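Side-chain contacts in endonuclease V isoform X2 (Ciona intestinalis, PDB 6OZI), which probably cleaves nucleic acid strands next to inosine in a metal-ion-dependent reaction, acting in eukaryotes chiefly on RNA: residues Ser44-Lys47 against Ile48-Glu51; Met231-Lys234 against Trp235-Glu239; Val160-Gln163 against Phe164-Arg168; Ile177-Thr180 against Glu181-Glu184. The protein carries 1 engineered substitution. All coordinates share one frame; numbering follows the deposited sequence.

Contact 1: Ser44-Lys47 against Ile48-Glu51; sequences SYSK and INHE. With nucleotides of chain C; nucleotides of chain D.
Ser46 and Asn49 form the tight part of this turn, where the hydroxyl of Ser46 receives N-H groups from the residues that follow it. The straightest bond comes from Asn49 N, which lies 3.3 Å from Ser46 OG with an N-H...O angle of 163°. Ile48 N, two residues on from the serine, gives the weak bond of an ST turn, 3.3 Å from Ser46 OG and bent to 126°. A third, weak donor is the side-chain amide, with Asn49 ND2 3.4 Å from Ser46 OG. A chi1 of -174° places OG beside the carbonyl carbon, on the side from which Ile48 N and Asn49 N approach, and its stronger polar partner is the carboxylate of Glu244, the C-terminal residue. The outer side is looser. His50 approaches obliquely, its CD2 3.5 Å from Lys47 O, with no hydrogen bond, and the Ile48 side chain is exposed. Beyond CB the extended Lys47 chain leaves the turn: it passes the sugar of DA8 of chain C, and Lys47 NZ donates a hydrogen bond to OP1 of DC18 of chain D at 3.0 Å. Tyr45 also faces nucleic acid. Its hydroxyl donates to the base of DT7 of chain C (Tyr45 OH to O2, 2.8 Å), while C5' of DA8 of chain C sits 3.7 Å above the Tyr45 ring plane. The segment thus joins a protein turn to a nucleic-acid-binding surface. It continues strand 37-45 toward strand 52-61, whose Leu52 and Val54 pair with Ser46 and Ser44, and Ser44 packs on helix 227-243.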
loop_
_atom_site.group_PDB
_atom_site.type_symbol
_atom_site.label_atom_id
_atom_site.label_comp_id
_atom_site.label_asym_id
_atom_site.label_seq_id
_atom_site.Cartn_x
_atom_site.Cartn_y
_atom_site.Cartn_z
ATOM N N SER A 44 7.468 -13.572 1.814
ATOM C CA SER A 44 7.421 -12.305 2.519
ATOM C C SER A 44 8.377 -12.378 3.704
ATOM O O SER A 44 8.574 -13.444 4.290
ATOM C CB SER A 44 5.996 -12.017 2.993
ATOM O OG SER A 44 5.910 -10.790 3.692
ATOM N N TYR A 45 8.977 -11.250 4.070
ATOM C CA TYR A 45 9.929 -11.271 5.170
ATOM C C TYR A 45 9.781 -10.023 6.031
ATOM O O TYR A 45 9.334 -8.971 5.565
ATOM C CB TYR A 45 11.372 -11.412 4.658
ATOM C CG TYR A 45 11.898 -10.201 3.923
ATOM C CD1 TYR A 45 11.654 -10.022 2.565
ATOM C CD2 TYR A 45 12.653 -9.240 4.589
ATOM C CE1 TYR A 45 12.144 -8.914 1.893
ATOM C CE2 TYR A 45 13.144 -8.133 3.929
ATOM C CZ TYR A 45 12.885 -7.973 2.583
ATOM O OH TYR A 45 13.376 -6.864 1.932
ATOM N N SER A 46 10.151 -10.160 7.303
ATOM C CA SER A 46 10.070 -9.067 8.261
ATOM C C SER A 46 11.396 -8.325 8.340
ATOM O O SER A 46 12.464 -8.943 8.381
ATOM C CB SER A 46 9.693 -9.586 9.649
ATOM O OG SER A 46 9.480 -8.514 10.556
ATOM N N LYS A 47 11.323 -6.997 8.337
ATOM C CA LYS A 47 12.494 -6.176 8.593
ATOM C C LYS A 47 12.707 -5.907 10.079
ATOM O O LYS A 47 13.826 -5.573 10.481
ATOM C CB LYS A 47 12.382 -4.858 7.825
ATOM C CG LYS A 47 12.735 -5.012 6.351
ATOM C CD LYS A 47 12.892 -3.678 5.652
ATOM C CE LYS A 47 13.473 -3.865 4.256
ATOM N NZ LYS A 47 13.902 -2.575 3.648
ATOM N N ILE A 48 11.656 -6.044 10.891
ATOM C CA ILE A 48 11.780 -5.930 12.343
ATOM C C ILE A 48 12.524 -7.133 12.915
ATOM O O ILE A 48 13.557 -6.991 13.579
ATOM C CB ILE A 48 10.388 -5.779 12.981
ATOM C CG1 ILE A 48 9.520 -4.843 12.131
ATOM C CG2 ILE A 48 10.503 -5.265 14.406
ATOM C CD1 ILE A 48 8.042 -4.854 12.497
ATOM N N ASN A 49 11.992 -8.336 12.681
ATOM C CA ASN A 49 12.612 -9.599 13.082
ATOM C C ASN A 49 13.163 -10.254 11.822
ATOM O O ASN A 49 12.414 -10.875 11.062
ATOM C CB ASN A 49 11.610 -10.520 13.772
ATOM C CG ASN A 49 10.512 -9.758 14.490
ATOM O OD1 ASN A 49 10.670 -9.360 15.643
ATOM N ND2 ASN A 49 9.388 -9.556 13.810
ATOM N N HIS A 50 14.477 -10.131 11.617
ATOM C CA HIS A 50 15.093 -10.555 10.361
ATOM C C HIS A 50 14.876 -12.036 10.074
ATOM O O HIS A 50 14.759 -12.431 8.908
ATOM C CB HIS A 50 16.584 -10.235 10.383
ATOM C CG HIS A 50 16.893 -8.802 10.085
ATOM N ND1 HIS A 50 17.616 -8.410 8.979
ATOM C CD2 HIS A 50 16.566 -7.665 10.745
ATOM C CE1 HIS A 50 17.729 -7.093 8.974
ATOM N NE2 HIS A 50 17.100 -6.618 10.034
ATOM N N GLU A 51 14.833 -12.869 11.110
ATOM C CA GLU A 51 14.665 -14.302 10.899
ATOM C C GLU A 51 13.276 -14.642 10.374
ATOM O O GLU A 51 13.123 -15.588 9.592
ATOM C CB GLU A 51 14.910 -15.034 12.221
ATOM C CG GLU A 51 13.762 -14.883 13.228
ATOM C CD GLU A 51 13.738 -13.534 13.935
ATOM O OE1 GLU A 51 14.609 -12.681 13.656
ATOM O OE2 GLU A 51 12.828 -13.324 14.765
ATOM P P DA C 8 7.186 -7.997 1.776
ATOM O OP1 DA C 8 6.903 -8.699 3.043
ATOM O OP2 DA C 8 6.060 -7.576 0.911
ATOM O "O5'" DA C 8 8.075 -6.711 2.119
ATOM C "C5'" DA C 8 9.235 -6.851 2.946
ATOM C "C4'" DA C 8 9.560 -5.559 3.685
ATOM O "O4'" DA C 8 10.251 -4.644 2.807
ATOM C "C3'" DA C 8 8.369 -4.783 4.225
ATOM O "O3'" DA C 8 8.769 -4.086 5.381
ATOM C "C2'" DA C 8 8.036 -3.825 3.083
ATOM C "C1'" DA C 8 9.410 -3.556 2.471
ATOM N N9 DA C 8 9.402 -3.444 1.016
ATOM C C8 DA C 8 8.762 -4.253 0.125
ATOM N N7 DA C 8 8.964 -3.921 -1.130
ATOM C C5 DA C 8 9.800 -2.819 -1.051
ATOM C C6 DA C 8 10.382 -1.984 -2.035
ATOM N N6 DA C 8 10.200 -2.142 -3.355
ATOM N N1 DA C 8 11.169 -0.978 -1.605
ATOM C C2 DA C 8 11.350 -0.818 -0.291
ATOM N N3 DA C 8 10.850 -1.524 0.718
ATOM C C4 DA C 8 10.080 -2.518 0.266
ATOM P P DT C 7 8.462 -10.048 -4.879
ATOM O OP1 DT C 7 7.275 -10.921 -4.864
ATOM O OP2 DT C 7 8.450 -8.830 -5.719
ATOM O "O5'" DT C 7 8.834 -9.606 -3.387
ATOM C "C5'" DT C 7 8.853 -10.553 -2.323
ATOM C "C4'" DT C 7 9.247 -9.868 -1.028
ATOM O "O4'" DT C 7 10.439 -9.061 -1.266
ATOM C "C3'" DT C 7 8.187 -8.909 -0.470
ATOM O "O3'" DT C 7 8.182 -8.945 0.935
ATOM C "C2'" DT C 7 8.656 -7.557 -0.979
ATOM C "C1'" DT C 7 10.171 -7.720 -0.919
ATOM N N1 DT C 7 10.873 -6.799 -1.852
ATOM C C2 DT C 7 11.693 -5.827 -1.328
ATOM O O2 DT C 7 11.917 -5.718 -0.138
ATOM N N3 DT C 7 12.268 -4.999 -2.256
ATOM C C4 DT C 7 12.087 -5.027 -3.630
ATOM O O4 DT C 7 12.642 -4.231 -4.381
ATOM C C5 DT C 7 11.198 -6.060 -4.117
ATOM C C7 DT C 7 10.931 -6.189 -5.591
ATOM C C6 DT C 7 10.629 -6.883 -3.212
ATOM P P DC D 18 17.429 -1.437 3.947
ATOM O OP1 DC D 18 16.639 -2.289 4.864
ATOM O OP2 DC D 18 17.897 -0.103 4.378
ATOM O "O5'" DC D 18 18.725 -2.237 3.416
ATOM C "C5'" DC D 18 18.591 -3.533 2.811
ATOM C "C4'" DC D 18 19.906 -3.992 2.187
ATOM O "O4'" DC D 18 19.872 -3.778 0.753
ATOM C "C3'" DC D 18 21.151 -3.291 2.715
ATOM O "O3'" DC D 18 21.831 -4.154 3.616
ATOM C "C2'" DC D 18 22.008 -3.003 1.470
ATOM C "C1'" DC D 18 21.029 -3.105 0.298
ATOM N N1 DC D 18 20.585 -1.798 -0.254
ATOM C C2 DC D 18 20.066 -1.740 -1.558
ATOM O O2 DC D 18 20.020 -2.775 -2.239
ATOM N N3 DC D 18 19.642 -0.547 -2.041
ATOM C C4 DC D 18 19.709 0.546 -1.279
ATOM N N4 DC D 18 19.275 1.700 -1.799
ATOM C C5 DC D 18 20.219 0.503 0.054
ATOM C C6 DC D 18 20.642 -0.677 0.519
#

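Contact 2: Met231-Lys234 against Trp235-Glu239; sequences MANK and WSRKE. Engineered in segment 231-234: Asn233 (natural residue Asp).
A run of the C-terminal helix 227-243 carries this contact, and successive i to i+4 backbone bonds, from Trp235 N to Met231 O through Lys238 N to Lys234 O, define it. On one flank Lys234 and Trp235 run side by side. A bend in the lysine chain (chi3 60°) lays CE over the indole face: Lys234 CE is 3.6 Å from the centroid of the six-membered ring of Trp235, 14° off the normal, a CH-pi contact. The ammonium follows as an off-centre cation-pi partner, with Lys234 NZ 4.3 Å from that same Trp235 centroid and 32° off the normal. Met231 adds an oblique Met-aromatic contact, SD lying 5.0 Å from the centroid of the five-membered ring of Trp235. The other flank is polar. Ser236 OG is turned back against the preceding turn, 3.0 Å from Ala232 O and 2.9 Å from Asn233 O, and its single proton could serve either; a water also bonds to this hydroxyl. Asn233 is engineered, replacing the natural aspartate. A second water links it to Arg237, accepting from Asn233 ND2 at 2.9 Å and from Arg237 NH2 at 2.8 Å, so solvent ties the two side chains together beside the bound nucleic acid. Asn233 ND2 also bonds to Asp42 of strand 37-45. The helix lies across one side of the sheet: Trp235 packs on Cys56 and Val58 of strand 52-61 and on Met70 of strand 67-76, its NE1 bonded to Gln67, while Ser236 and Arg237 meet Ser44 on strand 37-45.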
loop_
_atom_site.group_PDB
_atom_site.type_symbol
_atom_site.label_atom_id
_atom_site.label_comp_id
_atom_site.label_asym_id
_atom_site.label_seq_id
_atom_site.Cartn_x
_atom_site.Cartn_y
_atom_site.Cartn_z
ATOM N N MET A 231 -1.357 -13.555 -6.229
ATOM C CA MET A 231 -1.950 -14.223 -5.084
ATOM C C MET A 231 -0.883 -14.708 -4.106
ATOM O O MET A 231 -1.006 -14.494 -2.893
ATOM C CB MET A 231 -2.857 -15.354 -5.563
ATOM C CG MET A 231 -3.994 -14.817 -6.405
ATOM S SD MET A 231 -4.918 -13.603 -5.449
ATOM C CE MET A 231 -6.146 -13.052 -6.633
ATOM N N ALA A 232 0.179 -15.350 -4.611
ATOM C CA ALA A 232 1.243 -15.816 -3.713
ATOM C C ALA A 232 1.850 -14.658 -2.922
ATOM O O ALA A 232 2.071 -14.767 -1.703
ATOM C CB ALA A 232 2.323 -16.558 -4.500
ATOM N N ASN A 233 2.111 -13.537 -3.603
ATOM C CA ASN A 233 2.650 -12.360 -2.928
ATOM C C ASN A 233 1.678 -11.836 -1.873
ATOM O O ASN A 233 2.069 -11.566 -0.723
ATOM C CB ASN A 233 2.978 -11.292 -3.977
ATOM C CG ASN A 233 3.477 -9.988 -3.372
ATOM O OD1 ASN A 233 2.809 -8.956 -3.466
ATOM N ND2 ASN A 233 4.646 -10.030 -2.737
ATOM N N LYS A 234 0.392 -11.750 -2.224
ATOM C CA LYS A 234 -0.577 -11.207 -1.280
ATOM C C LYS A 234 -0.673 -12.063 -0.019
ATOM O O LYS A 234 -0.504 -11.556 1.096
ATOM C CB LYS A 234 -1.950 -11.046 -1.933
ATOM C CG LYS A 234 -3.009 -10.592 -0.924
ATOM C CD LYS A 234 -4.393 -10.354 -1.545
ATOM C CE LYS A 234 -4.961 -11.592 -2.202
ATOM N NZ LYS A 234 -6.262 -11.271 -2.859
ATOM N N TRP A 235 -0.922 -13.369 -0.173
ATOM C CA TRP A 235 -1.167 -14.192 1.010
ATOM C C TRP A 235 0.091 -14.330 1.864
ATOM O O TRP A 235 0.005 -14.336 3.104
ATOM C CB TRP A 235 -1.714 -15.566 0.619
ATOM C CG TRP A 235 -2.979 -15.534 -0.237
ATOM C CD1 TRP A 235 -3.152 -16.124 -1.455
ATOM C CD2 TRP A 235 -4.218 -14.861 0.056
ATOM N NE1 TRP A 235 -4.418 -15.881 -1.925
ATOM C CE2 TRP A 235 -5.090 -15.105 -1.021
ATOM C CE3 TRP A 235 -4.676 -14.084 1.129
ATOM C CZ2 TRP A 235 -6.391 -14.605 -1.060
ATOM C CZ3 TRP A 235 -5.974 -13.585 1.088
ATOM C CH2 TRP A 235 -6.812 -13.847 0.000
ATOM N N SER A 236 1.270 -14.440 1.232
ATOM C CA SER A 236 2.492 -14.483 2.033
ATOM C C SER A 236 2.632 -13.218 2.877
ATOM O O SER A 236 2.910 -13.292 4.085
ATOM C CB SER A 236 3.719 -14.684 1.141
ATOM O OG SER A 236 3.944 -13.557 0.320
ATOM N N ARG A 237 2.392 -12.045 2.263
ATOM C CA ARG A 237 2.546 -10.779 2.986
ATOM C C ARG A 237 1.532 -10.657 4.117
ATOM O O ARG A 237 1.875 -10.259 5.239
ATOM C CB ARG A 237 2.366 -9.596 2.037
ATOM C CG ARG A 237 2.538 -8.252 2.738
ATOM C CD ARG A 237 2.085 -7.066 1.888
ATOM N NE ARG A 237 2.605 -7.056 0.528
ATOM C CZ ARG A 237 1.827 -7.212 -0.545
ATOM N NH1 ARG A 237 0.512 -7.373 -0.393
ATOM N NH2 ARG A 237 2.352 -7.193 -1.766
ATOM N N LYS A 238 0.273 -10.991 3.833
ATOM C CA LYS A 238 -0.783 -10.852 4.827
ATOM C C LYS A 238 -0.504 -11.734 6.035
ATOM O O LYS A 238 -0.600 -11.284 7.186
ATOM C CB LYS A 238 -2.134 -11.188 4.190
ATOM C CG LYS A 238 -3.305 -11.241 5.155
ATOM C CD LYS A 238 -4.594 -11.579 4.412
ATOM C CE LYS A 238 -5.765 -11.761 5.370
ATOM N NZ LYS A 238 -7.049 -11.983 4.639
ATOM N N GLU A 239 -0.132 -12.992 5.791
ATOM C CA GLU A 239 0.185 -13.859 6.912
ATOM C C GLU A 239 1.388 -13.333 7.684
ATOM O O GLU A 239 1.395 -13.370 8.918
ATOM C CB GLU A 239 0.428 -15.291 6.436
ATOM C CG GLU A 239 0.790 -16.263 7.564
ATOM C CD GLU A 239 -0.347 -16.506 8.546
ATOM O OE1 GLU A 239 -1.508 -16.170 8.230
ATOM O OE2 GLU A 239 -0.080 -17.042 9.644
HETATM O O HOH W 1 5.516 -11.716 -0.646
HETATM O O HOH W 2 5.125 -7.539 -1.347
#

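Contact 3: Val160-Gln163 against Phe164-Arg168; sequences VISQ and FKRLR
Gln163, Arg166 and Phe164 have the most surface buried here, and the first two meet through the flat end of the arginine. Arg166 folds back along its own helix, a bend at chi3 (-59°) carrying the guanidinium over the preceding turn. One face of the group then covers the backbone of Gln163, with Arg166 NH2 3.4 Å from Gln163 CA and 3.5 Å from Gln163 CB. The Gln163 amide and the guanidinium planes are only 10° apart, although the side chains themselves run at a slant to one another and no bond joins them. A single bent bond to Ser162 orients the guanidinium: Arg166 NH1 donates to Ser162 OG at 3.1 Å with an N-H...O angle of 138°, the acceptor lying somewhat out of the guanidinium plane. The same hydroxyl is bonded to Glu159 O in the turn before, so it links Arg166 to the backbone toward the helix N terminus. Phe164 works differently, being held within the segment mostly through its main chain and CB. Its N donates to Val160 O at 2.9 Å, Phe164 CB rests 3.5 Å from Val160 O, and the ring leads off the helix. A smaller apolar touch joins Ile161 CG2 to Lys165 CE, 3.8 Å apart. These are i to i+3 and i to i+4 contacts along one alpha helix, with Lys165 and Arg166 exposed. On its inner side helix 157-169 packs on strand 174-179: Gln163, Phe164 and Leu167 meet Leu175, Val160 meets Ile177, and Phe164 also reaches Pro199 before strand 200-206.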
loop_
_atom_site.group_PDB
_atom_site.type_symbol
_atom_site.label_atom_id
_atom_site.label_comp_id
_atom_site.label_asym_id
_atom_site.label_seq_id
_atom_site.Cartn_x
_atom_site.Cartn_y
_atom_site.Cartn_z
ATOM N N VAL A 160 17.201 -0.534 -22.901
ATOM C CA VAL A 160 16.071 -1.440 -23.091
ATOM C C VAL A 160 14.761 -0.673 -22.999
ATOM O O VAL A 160 13.844 -0.871 -23.804
ATOM C CB VAL A 160 16.114 -2.585 -22.062
ATOM C CG1 VAL A 160 14.807 -3.374 -22.084
ATOM C CG2 VAL A 160 17.306 -3.497 -22.317
ATOM N N ILE A 161 14.648 0.200 -21.998
ATOM C CA ILE A 161 13.418 0.961 -21.821
ATOM C C ILE A 161 13.174 1.885 -23.010
ATOM O O ILE A 161 12.047 1.985 -23.509
ATOM C CB ILE A 161 13.455 1.738 -20.493
ATOM C CG1 ILE A 161 13.462 0.758 -19.323
ATOM C CG2 ILE A 161 12.271 2.678 -20.387
ATOM C CD1 ILE A 161 12.378 -0.299 -19.431
ATOM N N SER A 162 14.217 2.571 -23.489
ATOM C CA SER A 162 14.002 3.471 -24.622
ATOM C C SER A 162 13.630 2.688 -25.878
ATOM O O SER A 162 12.748 3.110 -26.638
ATOM C CB SER A 162 15.235 4.344 -24.866
ATOM O OG SER A 162 16.294 3.595 -25.426
ATOM N N GLN A 163 14.277 1.538 -26.101
ATOM C CA GLN A 163 13.900 0.680 -27.222
ATOM C C GLN A 163 12.447 0.231 -27.104
ATOM O O GLN A 163 11.732 0.139 -28.112
ATOM C CB GLN A 163 14.837 -0.527 -27.314
ATOM C CG GLN A 163 14.690 -1.300 -28.620
ATOM C CD GLN A 163 15.671 -2.461 -28.764
ATOM O OE1 GLN A 163 16.532 -2.678 -27.912
ATOM N NE2 GLN A 163 15.539 -3.211 -29.855
ATOM N N PHE A 164 12.000 -0.082 -25.886
ATOM C CA PHE A 164 10.619 -0.513 -25.706
ATOM C C PHE A 164 9.635 0.625 -25.946
ATOM O O PHE A 164 8.545 0.397 -26.479
ATOM C CB PHE A 164 10.401 -1.092 -24.308
ATOM C CG PHE A 164 9.034 -1.684 -24.126
ATOM C CD1 PHE A 164 8.768 -2.985 -24.518
ATOM C CD2 PHE A 164 8.000 -0.919 -23.605
ATOM C CE1 PHE A 164 7.501 -3.525 -24.373
ATOM C CE2 PHE A 164 6.731 -1.448 -23.454
ATOM C CZ PHE A 164 6.478 -2.755 -23.839
ATOM N N LYS A 165 9.980 1.852 -25.542
ATOM C CA LYS A 165 9.083 2.976 -25.812
ATOM C C LYS A 165 9.004 3.267 -27.306
ATOM O O LYS A 165 7.913 3.534 -27.839
ATOM C CB LYS A 165 9.535 4.217 -25.042
ATOM C CG LYS A 165 9.327 4.110 -23.542
ATOM C CD LYS A 165 9.870 5.333 -22.822
ATOM C CE LYS A 165 9.661 5.206 -21.327
ATOM N NZ LYS A 165 10.397 6.249 -20.569
ATOM N N ARG A 166 10.148 3.214 -27.999
ATOM C CA ARG A 166 10.134 3.334 -29.455
ATOM C C ARG A 166 9.270 2.246 -30.076
ATOM O O ARG A 166 8.556 2.492 -31.053
ATOM C CB ARG A 166 11.558 3.269 -30.011
ATOM C CG ARG A 166 12.435 4.458 -29.631
ATOM C CD ARG A 166 13.698 4.553 -30.490
ATOM N NE ARG A 166 14.533 3.352 -30.376
ATOM C CZ ARG A 166 15.424 3.140 -29.409
ATOM N NH1 ARG A 166 15.604 4.042 -28.451
ATOM N NH2 ARG A 166 16.133 2.021 -29.397
ATOM N N LEU A 167 9.302 1.040 -29.502
ATOM C CA LEU A 167 8.425 -0.023 -29.979
ATOM C C LEU A 167 6.964 0.332 -29.759
ATOM O O LEU A 167 6.130 0.145 -30.652
ATOM C CB LEU A 167 8.751 -1.340 -29.272
ATOM C CG LEU A 167 7.796 -2.501 -29.572
ATOM C CD1 LEU A 167 7.923 -2.986 -31.027
ATOM C CD2 LEU A 167 8.003 -3.615 -28.592
ATOM N N ARG A 168 6.634 0.851 -28.572
ATOM C CA ARG A 168 5.250 1.201 -28.278
ATOM C C ARG A 168 4.716 2.210 -29.281
ATOM O O ARG A 168 3.554 2.126 -29.686
ATOM C CB ARG A 168 5.129 1.754 -26.855
ATOM C CG ARG A 168 5.157 0.688 -25.774
ATOM C CD ARG A 168 4.006 -0.311 -25.901
ATOM N NE ARG A 168 2.750 0.200 -25.356
ATOM C CZ ARG A 168 1.578 -0.421 -25.467
ATOM N NH1 ARG A 168 1.494 -1.577 -26.116
ATOM N NH2 ARG A 168 0.489 0.114 -24.924
#

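Contact 4: Ile177-Thr180 against Glu181-Glu184; sequences IIST and EKNE
Backbone hydrogen bonds close the turn. Ser179 and Glu184 form an antiparallel hydrogen-bonded pair, in which Ser179 N donates to Glu184 O at 2.9 Å and 159°, while the return bond from Glu184 N to Ser179 O is long and weak at 3.4 Å. Ser179 O also receives a weak bond from Asn183 N at 2.7 Å, so two consecutive residues face one. The side-chain hydroxyl supplies the second kind of bond. A chi1 of 158° turns Ser179 OG toward the N-H groups of the bend, where it accepts from Lys182 N at 2.9 Å and weakly from Glu181 N at 3.3 Å; Asp153 is its further, stronger partner. A third kind is carbon-to-oxygen contact: Ile178 CA makes a CA-H...O contact with Glu184 O at 3.4 Å, and Lys182 CB lies 3.5 Å from Ser179 OG. The Glu184 carboxylate forms a salt bridge with Arg125, outside the turn. Asn183 takes a left-handed backbone conformation (phi 56°), and together with the doubled pairing at Ser179 this identifies a G1 beta bulge in the hairpin that joins strand 174-179 to strand 184-190.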
loop_
_atom_site.group_PDB
_atom_site.type_symbol
_atom_site.label_atom_id
_atom_site.label_comp_id
_atom_site.label_asym_id
_atom_site.label_seq_id
_atom_site.Cartn_x
_atom_site.Cartn_y
_atom_site.Cartn_z
ATOM N N ILE A 177 14.724 -9.019 -25.408
ATOM C CA ILE A 177 15.897 -8.516 -24.704
ATOM C C ILE A 177 17.064 -9.420 -25.071
ATOM O O ILE A 177 16.961 -10.649 -24.967
ATOM C CB ILE A 177 15.656 -8.476 -23.186
ATOM C CG1 ILE A 177 14.628 -7.391 -22.857
ATOM C CG2 ILE A 177 16.951 -8.246 -22.433
ATOM C CD1 ILE A 177 14.074 -7.459 -21.442
ATOM N N ILE A 178 18.154 -8.826 -25.557
ATOM C CA ILE A 178 19.201 -9.575 -26.242
ATOM C C ILE A 178 20.548 -9.327 -25.583
ATOM O O ILE A 178 20.892 -8.189 -25.249
ATOM C CB ILE A 178 19.254 -9.183 -27.737
ATOM C CG1 ILE A 178 18.017 -9.701 -28.471
ATOM C CG2 ILE A 178 20.528 -9.684 -28.397
ATOM C CD1 ILE A 178 17.767 -9.017 -29.808
ATOM N N SER A 179 21.335 -10.392 -25.469
ATOM C CA SER A 179 22.742 -10.307 -25.100
ATOM C C SER A 179 23.577 -10.087 -26.351
ATOM O O SER A 179 23.583 -10.933 -27.248
ATOM C CB SER A 179 23.193 -11.588 -24.403
ATOM O OG SER A 179 24.601 -11.753 -24.498
ATOM N N THR A 180 24.297 -8.971 -26.400
ATOM C CA THR A 180 25.199 -8.712 -27.515
ATOM C C THR A 180 26.492 -9.498 -27.405
ATOM O O THR A 180 27.198 -9.651 -28.405
ATOM C CB THR A 180 25.523 -7.218 -27.620
ATOM O OG1 THR A 180 26.043 -6.753 -26.367
ATOM C CG2 THR A 180 24.285 -6.419 -27.981
ATOM N N GLU A 181 26.801 -10.026 -26.224
ATOM C CA GLU A 181 28.022 -10.800 -26.059
ATOM C C GLU A 181 27.823 -12.233 -26.526
ATOM O O GLU A 181 28.747 -12.833 -27.080
ATOM C CB GLU A 181 28.451 -10.773 -24.587
ATOM C CG GLU A 181 29.549 -11.759 -24.204
ATOM C CD GLU A 181 30.937 -11.227 -24.492
ATOM O OE1 GLU A 181 31.066 -10.012 -24.771
ATOM O OE2 GLU A 181 31.901 -12.026 -24.440
ATOM N N LYS A 182 26.628 -12.786 -26.330
ATOM C CA LYS A 182 26.309 -14.132 -26.768
ATOM C C LYS A 182 25.378 -14.179 -27.972
ATOM O O LYS A 182 25.121 -15.274 -28.483
ATOM C CB LYS A 182 25.693 -14.930 -25.610
ATOM C CG LYS A 182 26.629 -15.077 -24.428
ATOM C CD LYS A 182 28.005 -15.590 -24.873
ATOM C CE LYS A 182 28.866 -16.000 -23.683
ATOM N NZ LYS A 182 30.203 -16.511 -24.115
ATOM N N ASN A 183 24.857 -13.034 -28.429
ATOM C CA ASN A 183 23.998 -12.966 -29.615
ATOM C C ASN A 183 22.796 -13.899 -29.459
ATOM O O ASN A 183 22.526 -14.749 -30.309
ATOM C CB ASN A 183 24.789 -13.292 -30.888
ATOM C CG ASN A 183 24.038 -12.920 -32.160
ATOM O OD1 ASN A 183 23.518 -11.810 -32.279
ATOM N ND2 ASN A 183 23.975 -13.848 -33.112
ATOM N N GLU A 184 22.083 -13.746 -28.344
ATOM C CA GLU A 184 20.931 -14.590 -28.063
ATOM C C GLU A 184 19.889 -13.784 -27.302
ATOM O O GLU A 184 20.207 -12.801 -26.625
ATOM C CB GLU A 184 21.327 -15.842 -27.255
ATOM C CG GLU A 184 21.920 -15.527 -25.883
ATOM C CD GLU A 184 22.348 -16.760 -25.087
ATOM O OE1 GLU A 184 22.002 -17.896 -25.489
ATOM O OE2 GLU A 184 23.044 -16.588 -24.052
#

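Overall arrangement
Followed from the N terminus, the four contacts come in series, none crossing or nesting within another, and each lies within one continuous stretch of chain. Contact 1 closes the turn from strand 37-45 into strand 52-61. Contact 3 spans turns of helix 157-169, and contact 4 closes the hairpin between strands 174-179 and 184-190. Contact 2 comes last, on helix 227-243. Spatially they form two pairs. Contacts 3 and 4 touch where Val160 meets Ile177, joining helix to edge strand; contacts 1 and 2 touch at Ser44, with Ser236 and Arg237. Contacts 1 and 4 reach the same sheet, their centres about 37 Å apart on opposite sides of the chain's centre.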